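Local coordinates for protein possible adhesin (Caldicellulosiruptor kronotskyensis, PDB 4WA0) that probably mediates attachment of the cell to cellulose through this C-terminal beta-helix domain, which carries a bound magnesium ion, at residues 7-12 with 335-340; 249-254 with 341-346; 256-261 with 289-294; 285-290 with 306-311. All coordinates share one frame; numbering follows the deposited sequence. Where two conformers were deposited one is given.

All four contacts lie on the same side of the chain's centre, where the start of the chain meets its last coils. Contact 1 joins the first coil to strand 333-337, across more than 320 residues, and encloses contacts 3 and 4 along the chain. Contact 3 pairs strands 258-263 and 291-296, and contact 4 sets the turn before 291-296 against strand 308-311; their centres are about 10 Å apart and they share Thr289 and Leu290. Contact 2 brings helix 342-352 onto strand 247-251, its centre about 9 Å from that of contact 3 and about 14 Å from that of contact 1. The last coils thus stack on the first and continue toward the magnesium site.

Contact 1. Residues 7-12 with 335-340; sequences PLDYAI and LKYQMP
Tyr337 reaches over to the short 3-10 segment 7-9 and donates a hydrogen bond to the backbone O of Leu8, with 2.7 Å between OH and that oxygen. The hydroxyl lies in the carbonyl plane on a lone pair, and Leu8 O in turn sits at the edge of the ring. A water that also lies in the ring plane donates to Tyr337 OH, again at 2.7 Å, and more weakly to Asp9 OD1. The phenol oxygen thus acts as donor to Leu8 O and as acceptor from the water.

What sends the ring this way is its first torsion: CG is anti to the backbone N (chi1 173°), and the ring reaches along the 7-12 backbone. Its CD1 atom lies 3.6 Å from Ala11 CA, while over one face comes the backbone N of Met339. Pro340 CD packs on Leu8 CB at 4.4 Å, and the selenium of Met339, SE, lies 3.7 Å from Asp9 OD1.

Further along, Leu335 sets its CD2 methyl against Ala11 O, at 3.4 Å, and Ile12 CG1, at 3.7 Å. Here the chain turns its corner at Ala11 and Ile12.

Around this pair, Leu8 is packed against Gln345, Ile348 and Glu349 of helix 342-352. Strand 24-27 touches Ala11 through Val26 and hydrogen-bonds with Leu335, whose side chain also meets Met310 of strand 308-311.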
loop_
_atom_site.group_PDB
_atom_site.type_symbol
_atom_site.label_atom_id
_atom_site.label_comp_id
_atom_site.label_asym_id
_atom_site.label_seq_id
_atom_site.Cartn_x
_atom_site.Cartn_y
_atom_site.Cartn_z
ATOM N N PRO A 7 -5.839 12.462 6.824
ATOM C CA PRO A 7 -4.511 12.338 6.257
ATOM C C PRO A 7 -3.397 12.318 7.316
ATOM O O PRO A 7 -2.252 11.856 7.058
ATOM C CB PRO A 7 -4.397 13.555 5.349
ATOM C CG PRO A 7 -5.794 13.966 5.007
ATOM C CD PRO A 7 -6.631 13.552 6.197
ATOM N N LEU A 8 -3.644 12.843 8.541
ATOM C CA LEU A 8 -2.597 12.794 9.559
ATOM C C LEU A 8 -2.271 11.384 10.117
ATOM O O LEU A 8 -1.230 11.202 10.759
ATOM C CB LEU A 8 -2.888 13.693 10.741
ATOM C CG LEU A 8 -3.340 15.117 10.487
ATOM C CD1 LEU A 8 -3.521 15.739 11.857
ATOM C CD2 LEU A 8 -2.387 15.929 9.634
ATOM N N ASP A 9 -3.112 10.404 9.848
ATOM C CA ASP A 9 -2.925 8.988 10.306
ATOM C C ASP A 9 -2.076 8.188 9.393
ATOM O O ASP A 9 -1.872 6.917 9.575
ATOM C CB ASP A 9 -4.311 8.356 10.409
ATOM C CG ASP A 9 -5.196 9.052 11.470
ATOM O OD1 ASP A 9 -4.585 9.677 12.367
ATOM O OD2 ASP A 9 -6.466 9.076 11.328
ATOM N N TYR A 10 -1.663 8.879 8.311
ATOM C CA TYR A 10 -1.006 8.175 7.259
ATOM C C TYR A 10 0.485 8.413 7.302
ATOM O O TYR A 10 0.917 9.554 7.464
ATOM C CB TYR A 10 -1.578 8.581 5.874
ATOM C CG TYR A 10 -2.912 7.894 5.664
ATOM C CD1 TYR A 10 -4.057 8.453 6.172
ATOM C CD2 TYR A 10 -3.016 6.674 5.024
ATOM C CE1 TYR A 10 -5.272 7.834 6.035
ATOM C CE2 TYR A 10 -4.245 6.045 4.863
ATOM C CZ TYR A 10 -5.366 6.647 5.399
ATOM O OH TYR A 10 -6.626 6.079 5.335
ATOM N N ALA A 11 1.246 7.351 7.138
ATOM C CA ALA A 11 2.681 7.475 6.938
ATOM C C ALA A 11 2.934 8.222 5.617
ATOM O O ALA A 11 3.828 9.121 5.498
ATOM C CB ALA A 11 3.320 6.152 6.893
ATOM N N ILE A 12 2.168 7.810 4.597
ATOM C CA ILE A 12 2.231 8.445 3.276
ATOM C C ILE A 12 0.774 8.627 2.800
ATOM O O ILE A 12 0.031 7.641 2.652
ATOM C CB ILE A 12 3.019 7.627 2.253
ATOM C CG1 ILE A 12 4.444 7.349 2.706
ATOM C CG2 ILE A 12 3.055 8.338 0.910
ATOM C CD1 ILE A 12 5.152 6.376 1.851
ATOM N N LEU A 335 10.982 5.144 6.584
ATOM C CA LEU A 335 9.981 6.010 7.203
ATOM C C LEU A 335 9.267 5.276 8.345
ATOM O O LEU A 335 8.509 4.317 8.121
ATOM C CB LEU A 335 9.007 6.552 6.168
ATOM C CG LEU A 335 7.765 7.341 6.634
ATOM C CD1 LEU A 335 8.187 8.587 7.427
ATOM C CD2 LEU A 335 6.886 7.693 5.430
ATOM N N LYS A 336 9.515 5.749 9.565
ATOM C CA LYS A 336 8.808 5.248 10.718
ATOM C C LYS A 336 7.725 6.257 11.007
ATOM O O LYS A 336 7.994 7.399 11.394
ATOM C CB LYS A 336 9.706 5.146 11.934
ATOM C CG LYS A 336 8.951 4.695 13.175
ATOM C CD LYS A 336 9.016 3.216 13.385
ATOM C CE LYS A 336 9.418 2.831 14.794
ATOM N NZ LYS A 336 8.389 3.102 15.821
ATOM N N TYR A 337 6.500 5.819 10.867
ATOM C CA TYR A 337 5.372 6.721 11.121
ATOM C C TYR A 337 5.328 7.275 12.541
ATOM O O TYR A 337 5.488 6.517 13.508
ATOM C CB TYR A 337 4.055 6.016 10.831
ATOM C CG TYR A 337 2.854 6.855 11.254
ATOM C CD1 TYR A 337 2.494 7.972 10.535
ATOM C CD2 TYR A 337 2.089 6.521 12.345
ATOM C CE1 TYR A 337 1.407 8.734 10.921
ATOM C CE2 TYR A 337 1.009 7.291 12.733
ATOM C CZ TYR A 337 0.676 8.441 12.014
ATOM O OH TYR A 337 -0.453 9.223 12.369
ATOM N N GLN A 338 5.046 8.580 12.673
ATOM C CA GLN A 338 4.717 9.149 13.978
ATOM C C GLN A 338 3.632 10.166 13.773
ATOM O O GLN A 338 3.733 10.996 12.871
ATOM C CB GLN A 338 5.901 9.919 14.536
ATOM C CG GLN A 338 7.162 9.115 14.736
ATOM C CD GLN A 338 7.027 8.166 15.938
ATOM O OE1 GLN A 338 6.020 8.187 16.683
ATOM N NE2 GLN A 338 8.011 7.304 16.092
HETATM N N MSE A 339 2.621 10.137 14.631
HETATM C CA MSE A 339 1.541 11.131 14.593
HETATM C C MSE A 339 2.086 12.481 14.978
HETATM O O MSE A 339 2.838 12.592 15.958
HETATM C CB MSE A 339 0.426 10.755 15.581
HETATM C CG MSE A 339 -0.677 11.792 15.689
HETATM SE SE MSE A 339 -2.008 11.551 14.248
HETATM C CE MSE A 339 -3.522 11.753 15.501
ATOM N N PRO A 340 1.708 13.538 14.233
ATOM C CA PRO A 340 2.147 14.865 14.722
ATOM C C PRO A 340 1.561 15.193 16.070
ATOM O O PRO A 340 0.473 14.674 16.428
ATOM C CB PRO A 340 1.659 15.846 13.647
ATOM C CG PRO A 340 1.000 15.055 12.602
ATOM C CD PRO A 340 0.885 13.638 13.023
HETATM O O HOH W 1 -2.219 8.152 14.148
#

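Contact 2. Residues 249-254 with 341-346; sequences TADTSQ and SPPIQQ
Asp251 and Ser341 are joined by a short hydrogen bond, Ser341 OG donating to Asp251 OD2 at 2.6 Å. The acceptor uses its anti lone pair, the one turned away from OD1. Two torsions make this possible: the carboxylate stands anti to its own backbone nitrogen (chi1 -179°), and Ser341 OG sits between N and C of its residue (chi1 62°).

The other oxygen, OD1, is occupied within its own loop. It takes the Ser253 hydroxyl on its syn side and the Ser253 backbone N on the anti side, somewhat out of plane; the latter bond closes an Asx turn. Three bonds thus fix the rotation of the carboxylate.

Ile344, with CG1 anti to its carbonyl carbon and the chain bent again at chi2, lays CG1 3.8 Å from Asp251 CB and CD1 3.6 Å from Thr249 O. Pro343 brings CG and CD to 3.8 Å from Asp251 OD2. The polar end of Thr249 is held by Asp347 and that of Gln254 by Gln258.

Ser341 occupies the N-cap of helix 342-352, so the Asp251 charge may be eased by the helix start. Segments 249-251 and 342-346 run nearly antiparallel (161°), a C-terminal helix laid on the antiparallel edge strand at this end of the beta-helix.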
loop_
_atom_site.group_PDB
_atom_site.type_symbol
_atom_site.label_atom_id
_atom_site.label_comp_id
_atom_site.label_asym_id
_atom_site.label_seq_id
_atom_site.Cartn_x
_atom_site.Cartn_y
_atom_site.Cartn_z
ATOM N N THR A 249 6.644 25.055 10.581
ATOM C CA THR A 249 6.226 25.330 11.921
ATOM C C THR A 249 6.846 24.264 12.785
ATOM O O THR A 249 6.746 23.057 12.454
ATOM C CB THR A 249 4.701 25.253 11.991
ATOM O OG1 THR A 249 4.124 26.137 11.021
ATOM C CG2 THR A 249 4.105 25.521 13.397
ATOM N N ALA A 250 7.396 24.692 13.934
ATOM C CA ALA A 250 8.012 23.743 14.866
ATOM C C ALA A 250 7.269 23.679 16.199
ATOM O O ALA A 250 6.569 24.630 16.587
ATOM C CB ALA A 250 9.424 24.067 15.069
ATOM N N ASP A 251 7.333 22.498 16.763
ATOM C CA ASP A 251 6.930 22.250 18.150
ATOM C C ASP A 251 8.124 21.797 18.964
ATOM O O ASP A 251 8.546 20.621 18.872
ATOM C CB ASP A 251 5.774 21.270 18.181
ATOM C CG ASP A 251 5.253 20.972 19.614
ATOM O OD1 ASP A 251 5.719 21.573 20.637
ATOM O OD2 ASP A 251 4.365 20.054 19.683
ATOM N N THR A 252 8.649 22.719 19.780
ATOM C CA THR A 252 9.830 22.448 20.565
ATOM C C THR A 252 9.452 22.128 22.023
ATOM O O THR A 252 10.319 21.999 22.865
ATOM C CB THR A 252 10.840 23.642 20.512
ATOM O OG1 THR A 252 10.166 24.833 20.909
ATOM C CG2 THR A 252 11.341 23.780 19.102
ATOM N N SER A 253 8.161 21.937 22.282
ATOM C CA SER A 253 7.706 21.534 23.618
ATOM C C SER A 253 7.965 20.087 23.960
ATOM O O SER A 253 7.761 19.701 25.129
ATOM C CB SER A 253 6.253 21.807 23.807
ATOM O OG SER A 253 5.386 20.966 23.087
ATOM N N GLN A 254 8.347 19.282 22.969
ATOM C CA GLN A 254 8.890 17.981 23.181
ATOM C C GLN A 254 10.308 17.898 22.639
ATOM O O GLN A 254 10.739 18.713 21.815
ATOM C CB GLN A 254 7.983 16.859 22.616
ATOM C CG GLN A 254 7.368 17.095 21.288
ATOM C CD GLN A 254 6.478 15.924 20.811
ATOM O OE1 GLN A 254 6.982 15.055 20.234
ATOM N NE2 GLN A 254 5.216 15.913 21.119
ATOM N N SER A 341 2.263 16.039 16.803
ATOM C CA SER A 341 1.794 16.546 18.093
ATOM C C SER A 341 0.550 17.412 17.838
ATOM O O SER A 341 0.325 17.903 16.743
ATOM C CB SER A 341 2.834 17.387 18.757
ATOM O OG SER A 341 3.125 18.520 17.963
ATOM N N PRO A 342 -0.199 17.725 18.901
ATOM C CA PRO A 342 -1.434 18.470 18.683
ATOM C C PRO A 342 -1.259 19.874 18.044
ATOM O O PRO A 342 -2.025 20.193 17.108
ATOM C CB PRO A 342 -2.124 18.443 20.048
ATOM C CG PRO A 342 -1.579 17.192 20.696
ATOM C CD PRO A 342 -0.168 17.039 20.211
ATOM N N PRO A 343 -0.210 20.612 18.435
ATOM C CA PRO A 343 -0.031 21.887 17.772
ATOM C C PRO A 343 0.304 21.735 16.310
ATOM O O PRO A 343 -0.117 22.584 15.498
ATOM C CB PRO A 343 1.122 22.522 18.512
ATOM C CG PRO A 343 1.081 21.913 19.865
ATOM C CD PRO A 343 0.638 20.502 19.640
ATOM N N ILE A 344 1.091 20.715 15.962
ATOM C CA ILE A 344 1.424 20.540 14.552
ATOM C C ILE A 344 0.211 20.024 13.761
ATOM O O ILE A 344 -0.064 20.501 12.644
ATOM C CB ILE A 344 2.609 19.540 14.401
ATOM C CG1 ILE A 344 3.848 20.082 15.095
ATOM C CG2 ILE A 344 2.802 19.220 12.943
ATOM C CD1 ILE A 344 4.304 21.413 14.489
ATOM N N GLN A 345 -0.581 19.128 14.358
ATOM C CA GLN A 345 -1.881 18.746 13.770
ATOM C C GLN A 345 -2.751 19.943 13.492
ATOM O O GLN A 345 -3.324 20.129 12.401
ATOM C CB GLN A 345 -2.679 17.831 14.713
ATOM C CG GLN A 345 -2.164 16.424 15.036
ATOM C CD GLN A 345 -2.935 15.689 16.172
ATOM O OE1 GLN A 345 -4.156 15.652 16.193
ATOM N NE2 GLN A 345 -2.199 15.094 17.128
ATOM N N GLN A 346 -2.854 20.838 14.467
ATOM C CA GLN A 346 -3.705 21.991 14.303
ATOM C C GLN A 346 -3.168 22.904 13.159
ATOM O O GLN A 346 -3.922 23.455 12.346
ATOM C CB GLN A 346 -3.765 22.765 15.606
ATOM C CG GLN A 346 -4.639 23.989 15.562
ATOM C CD GLN A 346 -6.074 23.585 15.221
ATOM O OE1 GLN A 346 -6.735 22.887 16.001
ATOM N NE2 GLN A 346 -6.531 23.939 13.992
#

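Contact 3. Residues 256-261 with 289-294; sequences PPQIVI and TLQLHL
Four backbone hydrogen bonds join residues 257-261 to 291-293 in parallel, and two of them belong to Ile259. Its N gives to Gln291 O at 2.8 Å and its O takes from His293 N at 3.0 Å. Before them Gln291 N reaches Pro257 O at 2.9 Å, and after them Ile261 N reaches His293 O. The straightest is that from Gln291 N (170°), and the axes of 258-261 and 291-294 pass 4.8 Å apart at only 16°. Weaker CA-H...O contacts, such as Val260 CA to His293 O, fill the gaps between them.

On the face carrying Gln258, Val260, Gln291 and His293, the two glutamines run alongside each other, their amide planes 41° apart. Gln258 is anchored by Ser341 N at OE1 and by Gln254 OE1 at its NE2, while the His293 ring hydrogen-bonds through ND1 to Ser313. Gln258 OE1 approaches that ring at its edge. Val260 is covered by Ile344 and Ile348 of helix 342-352.

The opposite face is aliphatic. Leu292 CD1 touches both Ile259 CG2, at 3.8 Å, and Ile261 CG1, at 3.9 Å, and Leu294 lies beside Ile261, with CD2 against CB. Leu290 crosses Pro257 at about a right angle, with CD1 3.7 Å from CG. Helix 269-280 covers this face, Ile276 touching Ile261, Leu290 and Leu292. The ladder of parallel in-register strands is that of a beta-helix, and the side chain of Ile261 lies close to those of Glu275 and Leu246 of the magnesium site, about 8 Å from the ion.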
loop_
_atom_site.group_PDB
_atom_site.type_symbol
_atom_site.label_atom_id
_atom_site.label_comp_id
_atom_site.label_asym_id
_atom_site.label_seq_id
_atom_site.Cartn_x
_atom_site.Cartn_y
_atom_site.Cartn_z
ATOM N N PRO A 256 12.603 14.620 21.106
ATOM C CA PRO A 256 13.052 15.571 20.122
ATOM C C PRO A 256 11.887 16.425 19.599
ATOM O O PRO A 256 10.721 16.088 19.741
ATOM C CB PRO A 256 13.613 14.665 18.986
ATOM C CG PRO A 256 12.813 13.431 19.075
ATOM C CD PRO A 256 12.556 13.250 20.559
ATOM N N PRO A 257 12.219 17.549 18.965
ATOM C CA PRO A 257 11.202 18.434 18.470
ATOM C C PRO A 257 10.512 17.902 17.233
ATOM O O PRO A 257 11.003 16.926 16.584
ATOM C CB PRO A 257 11.998 19.667 18.136
ATOM C CG PRO A 257 13.276 19.148 17.715
ATOM C CD PRO A 257 13.578 18.006 18.623
ATOM N N GLN A 258 9.333 18.431 16.995
ATOM C CA GLN A 258 8.587 18.113 15.802
ATOM C C GLN A 258 8.688 19.290 14.880
ATOM O O GLN A 258 8.723 20.452 15.324
ATOM C CB GLN A 258 7.124 17.908 16.098
ATOM C CG GLN A 258 6.857 16.822 17.093
ATOM C CD GLN A 258 5.646 16.041 16.763
ATOM O OE1 GLN A 258 4.990 16.279 15.735
ATOM N NE2 GLN A 258 5.375 15.004 17.594
ATOM N N ILE A 259 8.657 19.009 13.587
ATOM C CA ILE A 259 8.558 20.156 12.628
ATOM C C ILE A 259 7.775 19.737 11.381
ATOM O O ILE A 259 7.848 18.556 10.943
ATOM C CB ILE A 259 9.954 20.678 12.341
ATOM C CG1 ILE A 259 9.935 21.995 11.505
ATOM C CG2 ILE A 259 10.777 19.622 11.648
ATOM C CD1 ILE A 259 11.290 22.646 11.441
ATOM N N VAL A 260 6.939 20.646 10.888
ATOM C CA VAL A 260 6.321 20.464 9.600
ATOM C C VAL A 260 7.000 21.403 8.592
ATOM O O VAL A 260 7.171 22.595 8.875
ATOM C CB VAL A 260 4.777 20.550 9.629
ATOM C CG1 VAL A 260 4.325 21.878 10.148
ATOM C CG2 VAL A 260 4.166 20.257 8.275
ATOM N N ILE A 261 7.353 20.817 7.436
ATOM C CA ILE A 261 7.855 21.573 6.290
ATOM C C ILE A 261 6.820 21.582 5.197
ATOM O O ILE A 261 6.339 20.525 4.831
ATOM C CB ILE A 261 9.144 20.912 5.785
ATOM C CG1 ILE A 261 10.224 20.819 6.868
ATOM C CG2 ILE A 261 9.802 21.630 4.626
ATOM C CD1 ILE A 261 10.594 22.074 7.631
ATOM N N THR A 289 17.396 12.871 14.059
ATOM C CA THR A 289 17.341 13.757 15.206
ATOM C C THR A 289 15.932 14.402 15.559
ATOM O O THR A 289 15.873 15.286 16.468
ATOM C CB THR A 289 18.344 14.896 14.882
ATOM O OG1 THR A 289 18.224 15.293 13.494
ATOM C CG2 THR A 289 19.774 14.412 15.076
ATOM N N LEU A 290 14.829 13.977 14.863
ATOM C CA LEU A 290 13.704 14.887 14.615
ATOM C C LEU A 290 12.412 14.208 14.217
ATOM O O LEU A 290 12.440 13.223 13.529
ATOM C CB LEU A 290 14.195 15.719 13.429
ATOM C CG LEU A 290 13.611 16.998 12.984
ATOM C CD1 LEU A 290 13.550 17.906 14.193
ATOM C CD2 LEU A 290 14.531 17.542 11.911
ATOM N N GLN A 291 11.266 14.701 14.670
ATOM C CA GLN A 291 10.055 14.200 14.100
ATOM C C GLN A 291 9.655 15.140 12.964
ATOM O O GLN A 291 9.397 16.321 13.184
ATOM C CB GLN A 291 8.924 14.083 15.066
ATOM C CG GLN A 291 7.738 13.408 14.384
ATOM C CD GLN A 291 6.621 13.091 15.298
ATOM O OE1 GLN A 291 5.479 13.300 14.926
ATOM N NE2 GLN A 291 6.916 12.546 16.493
ATOM N N LEU A 292 9.548 14.591 11.775
ATOM C CA LEU A 292 9.426 15.437 10.565
ATOM C C LEU A 292 8.201 15.086 9.732
ATOM O O LEU A 292 7.978 13.946 9.432
ATOM C CB LEU A 292 10.675 15.207 9.714
ATOM C CG LEU A 292 10.833 15.943 8.379
ATOM C CD1 LEU A 292 11.011 17.434 8.591
ATOM C CD2 LEU A 292 12.019 15.400 7.652
ATOM N N HIS A 293 7.446 16.116 9.329
ATOM C CA HIS A 293 6.280 15.967 8.492
ATOM C C HIS A 293 6.499 16.839 7.245
ATOM O O HIS A 293 6.694 18.006 7.382
ATOM C CB HIS A 293 5.037 16.356 9.245
ATOM C CG HIS A 293 4.905 15.594 10.520
ATOM N ND1 HIS A 293 4.413 14.322 10.530
ATOM C CD2 HIS A 293 5.308 15.856 11.782
ATOM C CE1 HIS A 293 4.509 13.819 11.750
ATOM N NE2 HIS A 293 5.064 14.721 12.518
ATOM N N LEU A 294 6.491 16.215 6.072
ATOM C CA LEU A 294 6.785 16.896 4.814
ATOM C C LEU A 294 5.453 16.955 4.072
ATOM O O LEU A 294 4.805 15.908 3.844
ATOM C CB LEU A 294 7.769 16.058 3.998
ATOM C CG LEU A 294 9.168 15.903 4.586
ATOM C CD1 LEU A 294 9.976 14.933 3.727
ATOM C CD2 LEU A 294 9.922 17.201 4.850
#

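Contact 4. Residues 285-290 with 306-311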
loop_
_atom_site.group_PDB
_atom_site.type_symbol
_atom_site.label_atom_id
_atom_site.label_comp_id
_atom_site.label_asym_id
_atom_site.label_seq_id
_atom_site.Cartn_x
_atom_site.Cartn_y
_atom_site.Cartn_z
ATOM N N VAL A 285 22.404 17.909 10.081
ATOM C CA VAL A 285 23.071 17.092 9.047
ATOM C C VAL A 285 22.061 16.121 8.420
ATOM O O VAL A 285 22.152 15.802 7.219
ATOM C CB VAL A 285 24.321 16.336 9.630
ATOM C CG1 VAL A 285 24.663 15.066 8.842
ATOM C CG2 VAL A 285 25.541 17.260 9.692
ATOM N N ASP A 286 21.107 15.658 9.238
ATOM C CA ASP A 286 20.136 14.634 8.813
ATOM C C ASP A 286 18.809 14.755 9.596
ATOM O O ASP A 286 18.531 15.782 10.197
ATOM C CB ASP A 286 20.764 13.217 8.928
ATOM C CG ASP A 286 21.120 12.819 10.384
ATOM O OD1 ASP A 286 20.317 12.981 11.331
ATOM O OD2 ASP A 286 22.236 12.307 10.576
ATOM N N PHE A 287 18.011 13.700 9.594
ATOM C CA PHE A 287 16.681 13.743 10.162
ATOM C C PHE A 287 16.428 12.791 11.260
ATOM O O PHE A 287 15.331 12.723 11.709
ATOM C CB PHE A 287 15.696 13.315 9.103
ATOM C CG PHE A 287 15.693 14.171 7.899
ATOM C CD1 PHE A 287 15.907 15.547 8.002
ATOM C CD2 PHE A 287 15.399 13.634 6.675
ATOM C CE1 PHE A 287 15.848 16.351 6.929
ATOM C CE2 PHE A 287 15.318 14.462 5.568
ATOM C CZ PHE A 287 15.568 15.828 5.706
ATOM N N SER A 288 17.375 11.973 11.645
ATOM C CA SER A 288 17.049 10.933 12.620
ATOM C C SER A 288 16.930 11.630 14.017
ATOM O O SER A 288 16.426 11.074 14.998
ATOM C CB SER A 288 18.111 9.820 12.567
ATOM O OG SER A 288 19.417 10.389 12.655
ATOM N N THR A 289 17.396 12.871 14.059
ATOM C CA THR A 289 17.341 13.757 15.206
ATOM C C THR A 289 15.932 14.402 15.559
ATOM O O THR A 289 15.873 15.286 16.468
ATOM C CB THR A 289 18.344 14.896 14.882
ATOM O OG1 THR A 289 18.224 15.293 13.494
ATOM C CG2 THR A 289 19.774 14.412 15.076
ATOM N N LEU A 290 14.829 13.977 14.863
ATOM C CA LEU A 290 13.704 14.887 14.615
ATOM C C LEU A 290 12.412 14.208 14.217
ATOM O O LEU A 290 12.440 13.223 13.529
ATOM C CB LEU A 290 14.195 15.719 13.429
ATOM C CG LEU A 290 13.611 16.998 12.984
ATOM C CD1 LEU A 290 13.550 17.906 14.193
ATOM C CD2 LEU A 290 14.531 17.542 11.911
ATOM N N GLY A 306 22.999 8.040 -0.213
ATOM C CA GLY A 306 22.779 7.030 0.821
ATOM C C GLY A 306 21.353 7.001 1.358
ATOM O O GLY A 306 20.490 7.763 0.973
ATOM N N LEU A 307 21.129 6.092 2.279
ATOM C CA LEU A 307 19.794 5.873 2.836
ATOM C C LEU A 307 19.402 7.065 3.599
ATOM O O LEU A 307 20.197 7.577 4.425
ATOM C CB LEU A 307 19.883 4.706 3.817
ATOM C CG LEU A 307 18.644 4.357 4.626
ATOM C CD1 LEU A 307 17.568 3.894 3.651
ATOM C CD2 LEU A 307 18.955 3.190 5.561
ATOM N N THR A 308 18.168 7.488 3.436
ATOM C CA THR A 308 17.599 8.531 4.301
ATOM C C THR A 308 16.724 7.875 5.293
ATOM O O THR A 308 15.879 7.060 4.891
ATOM C CB THR A 308 16.768 9.527 3.484
ATOM O OG1 THR A 308 17.577 10.048 2.427
ATOM C CG2 THR A 308 16.224 10.610 4.382
ATOM N N ILE A 309 16.910 8.203 6.571
ATOM C CA ILE A 309 16.039 7.676 7.627
ATOM C C ILE A 309 15.224 8.813 8.200
ATOM O O ILE A 309 15.845 9.815 8.636
ATOM C CB ILE A 309 16.872 7.088 8.744
ATOM C CG1 ILE A 309 17.644 5.930 8.107
ATOM C CG2 ILE A 309 16.013 6.628 9.934
ATOM C CD1 ILE A 309 18.712 5.332 8.978
HETATM N N MSE A 310 13.910 8.632 8.263
HETATM C CA MSE A 310 13.066 9.625 8.950
HETATM C C MSE A 310 11.979 9.066 9.818
HETATM O O MSE A 310 11.547 7.912 9.681
HETATM C CB MSE A 310 12.466 10.667 7.964
HETATM C CG MSE A 310 11.472 10.102 7.071
HETATM SE SE MSE A 310 10.812 11.485 5.771
HETATM C CE MSE A 310 9.477 12.210 6.903
ATOM N N ASN A 311 11.535 9.905 10.734
ATOM C CA ASN A 311 10.422 9.621 11.636
ATOM C C ASN A 311 9.371 10.701 11.479
ATOM O O ASN A 311 9.707 11.865 11.580
ATOM C CB ASN A 311 10.899 9.678 13.105
ATOM C CG ASN A 311 11.953 8.625 13.402
ATOM O OD1 ASN A 311 11.622 7.483 13.676
ATOM N ND2 ASN A 311 13.198 9.020 13.402
HETATM O O HOH W 2 12.829 12.367 11.015
#
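A type I beta turn from Phe287 to Leu290 settles against strand 308-311, with Phe287 set against Thr308 and Ile309 and a water linking the turn to Asn311. The water accepts from Asn311 N at 2.8 Å. It also lies 2.6 Å from Phe287 O and 2.7 Å from Leu290 O; having more acceptors around it than protons to give, it probably shares them. The water thus ties both ends of the turn to a strand N-H.

Phe287 does most of the packing. Its CB stands 3.5 Å from Ile309 O, which lies at the ring edge, near its plane. CG stands beside the backbone N (chi1 -60°), and this carries the ring along the strand to Thr308, where CD2 meets the CG2 methyl at 3.9 Å. The ring and the threonine cross at a slant.

In the beta-helix, strand 308-311 is the outermost of its parallel sheet, beside 333-337, and the turn lies along its outer side, just before the chain enters strand 291-296.

An Asx turn overlaps the start of the beta turn: Asp286 OD1 accepts from Ser288 N at 3.1 Å, the donor standing above the carboxylate plane. That bond helps set the backbone at Phe287. Asn311 comes alongside the far end of the turn, its CB 3.9 Å from Leu290 O. Beyond the two segments, Arg273 and Ile276 of helix 269-280 and Leu292 of strand 291-296 pack on the Phe287 side chain, while Met310, a selenomethionine, touches Leu292, Leu294 and Leu335.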